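Local structure of accelerated cell death 11 (Arabidopsis thaliana, 4NT1) at residues I14-V25 with S182-Y193. The protein transfers ceramide-1-phosphate and phytoceramide-1-phosphate selectively between membranes, and does not carry ceramide or galactosylceramide. Sequence-based numbering, arbitrary orientation. Where two conformers were deposited one is given.
Sequences ISAAFKKLAIIV and SYVNSSAPLITY
Phe18 and Tyr183 meet edge to face where helices 10-25 and 173-199 of the all-helical GLTP fold pack; their segments 14-25 and 182-193 run roughly the same way at 39° with axes 8.1 Å apart. Followed outward from CB, which lies 4.0 Å from Ser186 CB, the Phe18 side chain reaches CG, the start of a ring whose centre lies under Tyr183 CE1. That edge carbon stands 3.6 Å from the Phe18 ring plane, and the ring planes stand at 77°. Farther along, CD1 and CE1 both touch Leu190 CD2, which comes in near the ring plane, while CD2, CE2 and the tip CZ also lie beneath Tyr183 CE1. Tyrosine suits its place because its ring packs against Ile14 and Phe18 while its hydroxyl hydrogen-bonds to Leu109 O in helix 98-121.

Small residues let the backbones close in: Ala22 CB rests 3.6 Å from Ser186 O, and Ser186 CB sits against Phe18 O. One water bonds the hydroxyls of Ser182 and Ser186 and donates to the backbone Ser15 O at 2.7 Å, thus bridging the helices; Ser15 OG is itself bound to His179 ND1. Toward the C-terminal ends of the segments, in the conformer described, one of two for Val25, CG1 lies against Leu190 CD1 and over one face of Tyr193, a CH-pi contact with CG1 4.1 Å from the ring centroid.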
loop_
_atom_site.group_PDB
_atom_site.type_symbol
_atom_site.label_atom_id
_atom_site.label_comp_id
_atom_site.label_asym_id
_atom_site.label_seq_id
_atom_site.Cartn_x
_atom_site.Cartn_y
_atom_site.Cartn_z
ATOM N N ILE A 14 -10.478 2.215 -6.008
ATOM C CA ILE A 14 -9.445 1.369 -5.423
ATOM C C ILE A 14 -9.774 -0.120 -5.554
ATOM O O ILE A 14 -8.938 -0.909 -5.991
ATOM C CB ILE A 14 -9.208 1.718 -3.953
ATOM C CG1 ILE A 14 -8.458 3.048 -3.856
ATOM C CG2 ILE A 14 -8.429 0.605 -3.272
ATOM C CD1 ILE A 14 -8.452 3.644 -2.432
ATOM N N SER A 15 -10.987 -0.520 -5.182
ATOM C CA SER A 15 -11.311 -1.948 -5.240
ATOM C C SER A 15 -11.309 -2.471 -6.682
ATOM O O SER A 15 -10.882 -3.600 -6.940
ATOM C CB SER A 15 -12.640 -2.259 -4.528
ATOM O OG SER A 15 -13.740 -1.713 -5.230
ATOM N N ALA A 16 -11.763 -1.647 -7.623
ATOM C CA ALA A 16 -11.797 -2.059 -9.026
ATOM C C ALA A 16 -10.384 -2.250 -9.573
ATOM O O ALA A 16 -10.111 -3.224 -10.274
ATOM C CB ALA A 16 -12.548 -1.030 -9.872
ATOM N N ALA A 17 -9.493 -1.312 -9.253
ATOM C CA ALA A 17 -8.133 -1.363 -9.772
ATOM C C ALA A 17 -7.399 -2.582 -9.227
ATOM O O ALA A 17 -6.679 -3.270 -9.957
ATOM C CB ALA A 17 -7.378 -0.074 -9.430
ATOM N N PHE A 18 -7.582 -2.860 -7.941
ATOM C CA PHE A 18 -6.869 -3.979 -7.341
ATOM C C PHE A 18 -7.448 -5.344 -7.699
ATOM O O PHE A 18 -6.712 -6.323 -7.799
ATOM C CB PHE A 18 -6.672 -3.744 -5.843
ATOM C CG PHE A 18 -5.570 -2.760 -5.573
ATOM C CD1 PHE A 18 -4.258 -3.196 -5.415
ATOM C CD2 PHE A 18 -5.829 -1.398 -5.562
ATOM C CE1 PHE A 18 -3.220 -2.280 -5.223
ATOM C CE2 PHE A 18 -4.804 -0.478 -5.363
ATOM C CZ PHE A 18 -3.499 -0.920 -5.190
ATOM N N LYS A 19 -8.757 -5.393 -7.922
ATOM C CA LYS A 19 -9.378 -6.586 -8.465
ATOM C C LYS A 19 -8.691 -6.986 -9.772
ATOM O O LYS A 19 -8.361 -8.150 -9.976
ATOM C CB LYS A 19 -10.878 -6.353 -8.683
ATOM C CG LYS A 19 -11.607 -7.574 -9.228
ATOM C CD LYS A 19 -13.102 -7.325 -9.383
ATOM C CE LYS A 19 -13.869 -7.769 -8.152
ATOM N NZ LYS A 19 -13.821 -9.246 -7.969
ATOM N N LYS A 20 -8.445 -6.007 -10.643
ATOM C CA LYS A 20 -7.793 -6.273 -11.926
ATOM C C LYS A 20 -6.377 -6.822 -11.757
ATOM O O LYS A 20 -5.972 -7.734 -12.473
ATOM C CB LYS A 20 -7.743 -5.014 -12.794
ATOM C CG LYS A 20 -9.097 -4.577 -13.327
ATOM C CD LYS A 20 -8.950 -3.278 -14.104
ATOM C CE LYS A 20 -10.301 -2.765 -14.577
ATOM N NZ LYS A 20 -11.122 -2.267 -13.437
ATOM N N LEU A 21 -5.625 -6.253 -10.817
ATOM C CA LEU A 21 -4.274 -6.723 -10.538
ATOM C C LEU A 21 -4.313 -8.141 -9.972
ATOM O O LEU A 21 -3.485 -8.966 -10.344
ATOM C CB LEU A 21 -3.536 -5.756 -9.599
ATOM C CG LEU A 21 -3.214 -4.409 -10.263
ATOM C CD1 LEU A 21 -2.673 -3.373 -9.243
ATOM C CD2 LEU A 21 -2.226 -4.616 -11.406
ATOM N N ALA A 22 -5.281 -8.431 -9.099
ATOM C CA ALA A 22 -5.401 -9.788 -8.536
ATOM C C ALA A 22 -5.701 -10.810 -9.638
ATOM O O ALA A 22 -5.136 -11.906 -9.671
ATOM C CB ALA A 22 -6.476 -9.829 -7.466
ATOM N N ILE A 23 -6.590 -10.438 -10.548
ATOM C CA ILE A 23 -6.890 -11.286 -11.707
ATOM C C ILE A 23 -5.639 -11.593 -12.526
ATOM O O ILE A 23 -5.428 -12.736 -12.937
ATOM C CB ILE A 23 -7.956 -10.650 -12.613
ATOM C CG1 ILE A 23 -9.302 -10.611 -11.891
ATOM C CG2 ILE A 23 -8.047 -11.401 -13.941
ATOM C CD1 ILE A 23 -10.356 -9.753 -12.598
ATOM N N ILE A 24 -4.813 -10.575 -12.765
ATOM C CA ILE A 24 -3.560 -10.757 -13.489
ATOM C C ILE A 24 -2.594 -11.689 -12.750
ATOM O O ILE A 24 -2.028 -12.607 -13.346
ATOM C CB ILE A 24 -2.864 -9.401 -13.760
ATOM C CG1 ILE A 24 -3.682 -8.572 -14.761
ATOM C CG2 ILE A 24 -1.426 -9.627 -14.265
ATOM C CD1 ILE A 24 -3.249 -7.089 -14.824
ATOM N N VAL A 25 -2.402 -11.472 -11.452
ATOM C CA VAL A 25 -1.450 -12.308 -10.727
ATOM C C VAL A 25 -1.942 -13.739 -10.605
ATOM O O VAL A 25 -1.144 -14.652 -10.424
ATOM C CB VAL A 25 -1.090 -11.770 -9.322
ATOM C CG1 VAL A 25 -0.423 -10.396 -9.422
ATOM C CG2 VAL A 25 -2.306 -11.750 -8.424
ATOM N N SER A 182 -13.003 -6.088 -0.292
ATOM C CA SER A 182 -12.583 -6.393 -1.651
ATOM C C SER A 182 -11.103 -6.069 -1.812
ATOM O O SER A 182 -10.334 -6.890 -2.318
ATOM C CB SER A 182 -13.380 -5.594 -2.674
ATOM O OG SER A 182 -13.003 -5.979 -3.990
ATOM N N TYR A 183 -10.708 -4.873 -1.371
ATOM C CA TYR A 183 -9.293 -4.495 -1.418
ATOM C C TYR A 183 -8.436 -5.492 -0.651
ATOM O O TYR A 183 -7.338 -5.859 -1.091
ATOM C CB TYR A 183 -9.047 -3.091 -0.856
ATOM C CG TYR A 183 -7.564 -2.791 -0.784
ATOM C CD1 TYR A 183 -6.869 -2.369 -1.917
ATOM C CD2 TYR A 183 -6.848 -2.988 0.387
ATOM C CE1 TYR A 183 -5.505 -2.124 -1.871
ATOM C CE2 TYR A 183 -5.489 -2.738 0.444
ATOM C CZ TYR A 183 -4.822 -2.311 -0.692
ATOM O OH TYR A 183 -3.463 -2.059 -0.639
ATOM N N VAL A 184 -8.927 -5.916 0.510
ATOM C CA VAL A 184 -8.182 -6.878 1.308
ATOM C C VAL A 184 -7.988 -8.173 0.529
ATOM O O VAL A 184 -6.883 -8.725 0.496
ATOM C CB VAL A 184 -8.863 -7.174 2.648
ATOM C CG1 VAL A 184 -8.225 -8.404 3.290
ATOM C CG2 VAL A 184 -8.764 -5.959 3.561
ATOM N N ASN A 185 -9.056 -8.651 -0.106
ATOM C CA ASN A 185 -8.991 -9.907 -0.866
ATOM C C ASN A 185 -8.129 -9.837 -2.119
ATOM O O ASN A 185 -7.508 -10.828 -2.507
ATOM C CB ASN A 185 -10.389 -10.381 -1.248
ATOM C CG ASN A 185 -11.205 -10.769 -0.042
ATOM O OD1 ASN A 185 -10.653 -11.046 1.019
ATOM N ND2 ASN A 185 -12.519 -10.802 -0.199
ATOM N N SER A 186 -8.109 -8.678 -2.764
ATOM C CA SER A 186 -7.331 -8.521 -3.987
ATOM C C SER A 186 -5.864 -8.237 -3.682
ATOM O O SER A 186 -4.961 -8.780 -4.332
ATOM C CB SER A 186 -7.906 -7.397 -4.848
ATOM O OG SER A 186 -9.180 -7.757 -5.357
ATOM N N SER A 187 -5.626 -7.400 -2.678
ATOM C CA SER A 187 -4.267 -6.973 -2.373
ATOM C C SER A 187 -3.434 -8.102 -1.786
ATOM O O SER A 187 -2.214 -8.145 -1.974
ATOM C CB SER A 187 -4.257 -5.746 -1.446
ATOM O OG SER A 187 -4.735 -6.067 -0.151
ATOM N N ALA A 188 -4.078 -9.031 -1.089
ATOM C CA ALA A 188 -3.310 -10.088 -0.431
ATOM C C ALA A 188 -2.476 -10.907 -1.416
ATOM O O ALA A 188 -1.267 -11.031 -1.234
ATOM C CB ALA A 188 -4.204 -10.983 0.440
ATOM N N PRO A 189 -3.102 -11.453 -2.477
ATOM C CA PRO A 189 -2.301 -12.205 -3.453
ATOM C C PRO A 189 -1.286 -11.331 -4.196
ATOM O O PRO A 189 -0.225 -11.824 -4.566
ATOM C CB PRO A 189 -3.348 -12.747 -4.446
ATOM C CG PRO A 189 -4.577 -11.937 -4.209
ATOM C CD PRO A 189 -4.544 -11.495 -2.781
ATOM N N LEU A 190 -1.623 -10.064 -4.430
ATOM C CA LEU A 190 -0.696 -9.132 -5.073
ATOM C C LEU A 190 0.557 -8.905 -4.225
ATOM O O LEU A 190 1.696 -8.933 -4.727
ATOM C CB LEU A 190 -1.408 -7.793 -5.337
ATOM C CG LEU A 190 -0.512 -6.675 -5.870
ATOM C CD1 LEU A 190 0.066 -7.094 -7.202
ATOM C CD2 LEU A 190 -1.306 -5.359 -5.971
ATOM N N ILE A 191 0.341 -8.677 -2.935
ATOM C CA ILE A 191 1.435 -8.454 -2.002
ATOM C C ILE A 191 2.320 -9.697 -1.905
ATOM O O ILE A 191 3.540 -9.596 -1.860
ATOM C CB ILE A 191 0.895 -8.043 -0.626
ATOM C CG1 ILE A 191 0.382 -6.603 -0.690
ATOM C CG2 ILE A 191 1.969 -8.207 0.465
ATOM C CD1 ILE A 191 -0.634 -6.266 0.376
ATOM N N THR A 192 1.702 -10.872 -1.879
ATOM C CA THR A 192 2.454 -12.132 -1.858
ATOM C C THR A 192 3.240 -12.294 -3.160
ATOM O O THR A 192 4.395 -12.715 -3.159
ATOM C CB THR A 192 1.493 -13.336 -1.712
ATOM O OG1 THR A 192 0.834 -13.272 -0.439
ATOM C CG2 THR A 192 2.251 -14.643 -1.803
ATOM N N TYR A 193 2.591 -11.975 -4.276
ATOM C CA TYR A 193 3.254 -11.992 -5.577
ATOM C C TYR A 193 4.479 -11.074 -5.545
ATOM O O TYR A 193 5.547 -11.438 -6.027
ATOM C CB TYR A 193 2.286 -11.565 -6.692
ATOM C CG TYR A 193 2.957 -11.384 -8.036
ATOM C CD1 TYR A 193 3.119 -12.454 -8.907
ATOM C CD2 TYR A 193 3.448 -10.145 -8.425
ATOM C CE1 TYR A 193 3.748 -12.293 -10.132
ATOM C CE2 TYR A 193 4.079 -9.972 -9.651
ATOM C CZ TYR A 193 4.226 -11.049 -10.495
ATOM O OH TYR A 193 4.851 -10.884 -11.706
HETATM O O HOH W 1 -10.474 -5.339 -4.912
HETATM O O HOH W 2 -13.835 -8.476 -4.724
#